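Local coordinates for uncharacterized protein AsqI (Emericella nidulans, PDB 5YY3) that catalyses, as a zinc-dependent cyclopenase of the tyrosinase family, the conversion of 4'-methoxycyclopenin into 4'-methoxyviridicatin with loss of methyl isocyanate in aspoquinolone biosynthesis, at residues K67-Y72 with E109-P114; R177-L182 with Q559-P564. One frame throughout, in Å; residues are numbered along the deposited sequence.

Contact 1 of 2, residues K67-Y72 with E109-P114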
loop_
_atom_site.group_PDB
_atom_site.type_symbol
_atom_site.label_atom_id
_atom_site.label_comp_id
_atom_site.label_asym_id
_atom_site.label_seq_id
_atom_site.Cartn_x
_atom_site.Cartn_y
_atom_site.Cartn_z
ATOM N N LYS A 67 15.190 29.860 -32.177
ATOM C CA LYS A 67 14.088 30.778 -31.894
ATOM C C LYS A 67 13.532 31.510 -33.124
ATOM O O LYS A 67 12.467 32.127 -33.048
ATOM C CB LYS A 67 14.515 31.799 -30.828
ATOM C CG LYS A 67 14.893 33.166 -31.369
ATOM C CD LYS A 67 14.637 34.256 -30.324
ATOM C CE LYS A 67 15.188 35.616 -30.764
ATOM N NZ LYS A 67 16.681 35.621 -30.866
ATOM N N ASP A 68 14.229 31.431 -34.256
ATOM C CA ASP A 68 13.759 32.085 -35.477
ATOM C C ASP A 68 12.919 31.130 -36.316
ATOM O O ASP A 68 12.177 31.559 -37.211
ATOM C CB ASP A 68 14.928 32.596 -36.307
ATOM C CG ASP A 68 15.627 31.488 -37.049
ATOM O OD1 ASP A 68 16.202 30.600 -36.379
ATOM O OD2 ASP A 68 15.593 31.499 -38.300
ATOM N N HIS A 69 13.046 29.834 -36.031
ATOM C CA HIS A 69 12.298 28.811 -36.762
ATOM C C HIS A 69 10.804 29.005 -36.548
ATOM O O HIS A 69 10.351 29.176 -35.416
ATOM C CB HIS A 69 12.722 27.407 -36.324
ATOM C CG HIS A 69 14.012 26.948 -36.929
ATOM N ND1 HIS A 69 15.054 26.453 -36.173
ATOM C CD2 HIS A 69 14.424 26.891 -38.218
ATOM C CE1 HIS A 69 16.056 26.122 -36.970
ATOM N NE2 HIS A 69 15.699 26.374 -38.216
ATOM N N LYS A 70 10.056 29.020 -37.646
ATOM C CA LYS A 70 8.605 29.032 -37.595
ATOM C C LYS A 70 8.158 27.856 -36.738
ATOM O O LYS A 70 8.684 26.754 -36.883
ATOM C CB LYS A 70 8.028 28.950 -39.011
ATOM C CG LYS A 70 6.531 28.745 -39.090
ATOM C CD LYS A 70 6.040 28.799 -40.527
ATOM C CE LYS A 70 6.592 30.011 -41.262
ATOM N NZ LYS A 70 5.827 30.324 -42.517
ATOM N N PRO A 71 7.222 28.084 -35.811
ATOM C CA PRO A 71 6.858 27.010 -34.877
ATOM C C PRO A 71 6.127 25.843 -35.546
ATOM O O PRO A 71 5.380 26.024 -36.518
ATOM C CB PRO A 71 5.959 27.720 -33.862
ATOM C CG PRO A 71 5.384 28.878 -34.628
ATOM C CD PRO A 71 6.495 29.332 -35.532
ATOM N N TYR A 72 6.372 24.645 -35.017
ATOM C CA TYR A 72 5.836 23.411 -35.584
ATOM C C TYR A 72 5.117 22.596 -34.510
ATOM O O TYR A 72 5.578 22.517 -33.364
ATOM C CB TYR A 72 6.972 22.588 -36.227
ATOM C CG TYR A 72 6.568 21.213 -36.749
ATOM C CD1 TYR A 72 5.756 21.081 -37.863
ATOM C CD2 TYR A 72 7.026 20.052 -36.130
ATOM C CE1 TYR A 72 5.400 19.833 -38.345
ATOM C CE2 TYR A 72 6.680 18.806 -36.598
ATOM C CZ TYR A 72 5.871 18.698 -37.704
ATOM O OH TYR A 72 5.526 17.452 -38.162
ATOM N N GLU A 109 18.558 25.471 -44.730
ATOM C CA GLU A 109 19.211 26.778 -44.703
ATOM C C GLU A 109 18.233 27.890 -45.089
ATOM O O GLU A 109 18.497 29.057 -44.809
ATOM C CB GLU A 109 20.457 26.806 -45.590
ATOM C CG GLU A 109 21.673 26.216 -44.875
ATOM C CD GLU A 109 23.001 26.621 -45.492
ATOM O OE1 GLU A 109 23.494 25.890 -46.381
ATOM O OE2 GLU A 109 23.558 27.667 -45.077
ATOM N N GLU A 110 17.097 27.526 -45.692
ATOM C CA GLU A 110 15.955 28.449 -45.803
ATOM C C GLU A 110 15.158 28.543 -44.490
ATOM O O GLU A 110 14.071 29.133 -44.455
ATOM C CB GLU A 110 15.018 28.033 -46.934
ATOM C CG GLU A 110 15.614 28.139 -48.321
ATOM C CD GLU A 110 14.635 27.725 -49.407
ATOM O OE1 GLU A 110 13.404 27.777 -49.163
ATOM O OE2 GLU A 110 15.104 27.339 -50.501
ATOM N N ARG A 111 15.696 27.925 -43.433
ATOM C CA ARG A 111 15.180 28.026 -42.055
ATOM C C ARG A 111 13.825 27.336 -41.814
ATOM O O ARG A 111 13.069 27.731 -40.936
ATOM C CB ARG A 111 15.094 29.502 -41.626
ATOM C CG ARG A 111 16.426 30.237 -41.695
ATOM C CD ARG A 111 17.517 29.466 -40.955
ATOM N NE ARG A 111 17.376 29.559 -39.502
ATOM C CZ ARG A 111 18.127 28.883 -38.637
ATOM N NH1 ARG A 111 19.066 28.058 -39.079
ATOM N NH2 ARG A 111 17.935 29.024 -37.330
ATOM N N ILE A 112 13.531 26.288 -42.575
ATOM C CA ILE A 112 12.406 25.432 -42.226
ATOM C C ILE A 112 12.686 24.765 -40.871
ATOM O O ILE A 112 13.845 24.494 -40.520
ATOM C CB ILE A 112 12.151 24.377 -43.311
ATOM C CG1 ILE A 112 10.753 23.776 -43.168
ATOM C CG2 ILE A 112 13.206 23.280 -43.278
ATOM C CD1 ILE A 112 10.314 23.030 -44.404
ATOM N N ASN A 113 11.629 24.558 -40.090
ATOM C CA ASN A 113 11.729 23.948 -38.763
ATOM C C ASN A 113 12.343 22.544 -38.822
ATOM O O ASN A 113 11.848 21.683 -39.564
ATOM C CB ASN A 113 10.334 23.905 -38.123
ATOM C CG ASN A 113 10.348 23.383 -36.697
ATOM O OD1 ASN A 113 10.634 22.205 -36.456
ATOM N ND2 ASN A 113 10.023 24.256 -35.743
ATOM N N PRO A 114 13.424 22.307 -38.046
ATOM C CA PRO A 114 14.156 21.030 -38.028
ATOM C C PRO A 114 13.317 19.845 -37.550
ATOM O O PRO A 114 13.545 18.726 -37.998
ATOM C CB PRO A 114 15.308 21.291 -37.044
ATOM C CG PRO A 114 15.418 22.752 -36.936
ATOM C CD PRO A 114 14.035 23.293 -37.137
#
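His-69 has its imidazole sandwiched between two residues of 109-114. On one face lies the guanidinium of Arg-111, stacked with 4.1 Å between centres and planes at 20°; on the opposite face is a CH-pi contact, Pro-114 CD standing 3.4 Å from the ring centroid. Gln-66 N donates to His-69 ND1, tying down the ring's rotation. The guanidinium in turn grips the Asp-68 carboxylate side-on: Arg-111 NH2 is 2.5 Å from Asp-68 OD1 and Arg-111 NE 2.9 Å from Asp-68 OD2. Both oxygens use their syn lone pairs and the two planes are nearly coplanar, the geometry of a bidentate salt bridge. Bends at chi2 and chi3 (-51° and -74°) fold Arg-111 back over the imidazole. Farther along, Asn-113 ND2 donates to Lys-70 O at 3.1 Å and also bonds Thr-381 OG1, while Tyr-72 CB packs 3.5 Å from Asn-113 CG. Asn-113 OD1 accepts from Leu-116 N, the capping bond of helix 114-127. Arg-111, at positive phi, is the C-prime residue of the Schellman motif ending helix 97-109. The loop 67-72 thus packs against the corner between these helices, with Tyr-72 reaching Leu-80 and Met-83 of helix 77-92.

Contact 2 of 2, residues R177-L182 with Q559-P564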
loop_
_atom_site.group_PDB
_atom_site.type_symbol
_atom_site.label_atom_id
_atom_site.label_comp_id
_atom_site.label_asym_id
_atom_site.label_seq_id
_atom_site.Cartn_x
_atom_site.Cartn_y
_atom_site.Cartn_z
ATOM N N ARG A 177 6.205 1.495 -20.308
ATOM C CA ARG A 177 5.910 2.630 -21.200
ATOM C C ARG A 177 7.168 3.371 -21.661
ATOM O O ARG A 177 7.206 3.899 -22.782
ATOM C CB ARG A 177 4.958 3.608 -20.522
ATOM C CG ARG A 177 3.587 3.010 -20.151
ATOM C CD ARG A 177 2.637 4.116 -19.670
ATOM N NE ARG A 177 3.284 4.934 -18.648
ATOM C CZ ARG A 177 3.027 4.864 -17.341
ATOM N NH1 ARG A 177 2.101 4.037 -16.868
ATOM N NH2 ARG A 177 3.693 5.635 -16.503
ATOM N N ASP A 178 8.198 3.408 -20.815
ATOM C CA ASP A 178 9.450 4.077 -21.173
ATOM C C ASP A 178 10.425 3.153 -21.876
ATOM O O ASP A 178 11.555 3.550 -22.162
ATOM C CB ASP A 178 10.151 4.637 -19.941
ATOM C CG ASP A 178 9.467 5.845 -19.377
ATOM O OD1 ASP A 178 9.021 6.695 -20.150
ATOM O OD2 ASP A 178 9.403 5.960 -18.135
ATOM N N ASP A 179 10.029 1.912 -22.114
ATOM C CA ASP A 179 10.955 0.980 -22.738
ATOM C C ASP A 179 11.480 1.559 -24.055
ATOM O O ASP A 179 10.702 1.946 -24.934
ATOM C CB ASP A 179 10.299 -0.373 -22.961
ATOM C CG ASP A 179 11.240 -1.366 -23.588
ATOM O OD1 ASP A 179 11.474 -1.262 -24.807
ATOM O OD2 ASP A 179 11.750 -2.252 -22.867
ATOM N N TYR A 180 12.804 1.634 -24.162
ATOM C CA TYR A 180 13.444 2.223 -25.330
ATOM C C TYR A 180 12.982 1.556 -26.616
ATOM O O TYR A 180 12.720 2.226 -27.606
ATOM C CB TYR A 180 14.983 2.124 -25.260
ATOM C CG TYR A 180 15.586 2.599 -26.562
ATOM C CD1 TYR A 180 15.654 3.963 -26.853
ATOM C CD2 TYR A 180 15.991 1.695 -27.548
ATOM C CE1 TYR A 180 16.154 4.418 -28.060
ATOM C CE2 TYR A 180 16.492 2.143 -28.763
ATOM C CZ TYR A 180 16.563 3.511 -29.008
ATOM O OH TYR A 180 17.057 3.980 -30.194
ATOM N N ASP A 181 12.919 0.226 -26.612
ATOM C CA ASP A 181 12.662 -0.486 -27.842
ATOM C C ASP A 181 11.184 -0.411 -28.215
ATOM O O ASP A 181 10.842 -0.414 -29.396
ATOM C CB ASP A 181 13.164 -1.935 -27.726
ATOM C CG ASP A 181 14.688 -2.005 -27.582
ATOM O OD1 ASP A 181 15.387 -1.834 -28.606
ATOM O OD2 ASP A 181 15.192 -2.201 -26.447
ATOM N N LEU A 182 10.300 -0.333 -27.231
ATOM C CA LEU A 182 8.913 -0.026 -27.556
ATOM C C LEU A 182 8.858 1.352 -28.201
ATOM O O LEU A 182 8.196 1.556 -29.213
ATOM C CB LEU A 182 8.021 -0.063 -26.316
ATOM C CG LEU A 182 6.596 0.463 -26.469
ATOM C CD1 LEU A 182 5.840 -0.329 -27.517
ATOM C CD2 LEU A 182 5.859 0.433 -25.129
ATOM N N GLN A 559 11.217 -7.866 -28.663
ATOM C CA GLN A 559 11.389 -9.237 -28.168
ATOM C C GLN A 559 11.348 -9.316 -26.625
ATOM O O GLN A 559 10.754 -10.237 -26.057
ATOM C CB GLN A 559 12.710 -9.826 -28.695
ATOM C CG GLN A 559 12.972 -11.280 -28.295
ATOM C CD GLN A 559 11.846 -12.203 -28.730
ATOM O OE1 GLN A 559 11.580 -12.366 -29.925
ATOM N NE2 GLN A 559 11.161 -12.796 -27.758
ATOM N N ASN A 560 11.954 -8.335 -25.958
ATOM C CA ASN A 560 11.971 -8.293 -24.502
ATOM C C ASN A 560 10.596 -8.066 -23.868
ATOM O O ASN A 560 10.432 -8.306 -22.668
ATOM C CB ASN A 560 12.912 -7.207 -24.009
ATOM C CG ASN A 560 12.402 -5.824 -24.323
ATOM O OD1 ASN A 560 12.092 -5.524 -25.469
ATOM N ND2 ASN A 560 12.310 -4.972 -23.305
ATOM N N LEU A 561 9.614 -7.618 -24.659
ATOM C CA LEU A 561 8.262 -7.408 -24.140
ATOM C C LEU A 561 7.280 -8.436 -24.666
ATOM O O LEU A 561 6.074 -8.276 -24.484
ATOM C CB LEU A 561 7.736 -6.004 -24.499
ATOM C CG LEU A 561 8.577 -4.817 -24.061
ATOM C CD1 LEU A 561 7.872 -3.515 -24.409
ATOM C CD2 LEU A 561 8.867 -4.901 -22.565
ATOM N N MET A 562 7.777 -9.476 -25.333
ATOM C CA MET A 562 6.883 -10.444 -25.972
ATOM C C MET A 562 6.014 -11.128 -24.946
ATOM O O MET A 562 4.838 -11.393 -25.184
ATOM C CB MET A 562 7.676 -11.479 -26.768
ATOM C CG MET A 562 8.097 -10.981 -28.149
ATOM S SD MET A 562 6.687 -10.843 -29.259
ATOM C CE MET A 562 6.277 -12.579 -29.472
ATOM N N LEU A 563 6.596 -11.403 -23.785
ATOM C CA LEU A 563 5.849 -12.031 -22.703
ATOM C C LEU A 563 5.329 -10.991 -21.723
ATOM O O LEU A 563 6.080 -10.112 -21.309
ATOM C CB LEU A 563 6.734 -13.043 -21.974
ATOM C CG LEU A 563 6.602 -14.550 -22.165
ATOM C CD1 LEU A 563 6.259 -14.919 -23.572
ATOM C CD2 LEU A 563 7.885 -15.227 -21.723
ATOM N N PRO A 564 4.044 -11.086 -21.346
ATOM C CA PRO A 564 3.607 -10.337 -20.167
ATOM C C PRO A 564 4.515 -10.671 -18.991
ATOM O O PRO A 564 4.982 -11.794 -18.929
ATOM C CB PRO A 564 2.186 -10.840 -19.941
ATOM C CG PRO A 564 1.711 -11.202 -21.331
ATOM C CD PRO A 564 2.927 -11.777 -22.010
#
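The Asp-179 carboxylate and the Asn-560 amide approach from opposite directions, their planes 29° apart, and meet through a single hydrogen bond. Asn-560 ND2 lies 2.8 Å from Asp-179 OD2, with an N-H...O angle of 150°. The acceptor lies close to the amide plane, whereas the donor reaches the carboxylate on the syn side but 28° out of its plane. The methyls of Leu-561 lie against the same carboxylate, CD2 3.9 Å from Asp-179 OD2. Leu-561 CD1 makes the apolar contact, 3.9 Å from Leu-182 CB. Asp-179 OD1 accepts from Leu-182 N at 2.8 Å and, weakly, from Asp-181 N; OD2 takes Asn-560 ND2 and a salt bridge from Lys-461. The lysine, which also pairs with Asp-181, would be expected to stabilise the buried negative charge here. Asp-179 is therefore a classical helix N-cap whose second oxygen joins helix 180-193, within the hemocyanin copper-domain family region, to the 3-10 segment 559-561, within the Ig-like family region, consistent with an interdomain contact. That helix carries the zinc ligands His-186 and His-190, in the manner of the histidine-bearing helices of the tyrosinase and hemocyanin family.

In the fold
Contact 1 lies about 31 Å from the centre of the chain and is partly buried; contact 2 is about 12 Å from it and wholly buried. Their centres are 34 Å apart, their nearest atoms about 17 Å, and they have no helix or strand in common. Contact 1 joins two loops 37 residues apart at their closest ends and buries 403 Å², whereas contact 2, with only 164 Å², links segments 377 residues apart in two different family regions. Each includes a helix N-cap, Asn-113 or Asp-179, that also bonds across the contact, but the chemistry differs: an arginine stacked on imidazole and salt-bridged to aspartate outside, one amide-carboxylate bond with leucine packing inside. In contact 2 the side chain of Leu-182 lies about 5 Å from that of zinc ligand His-186.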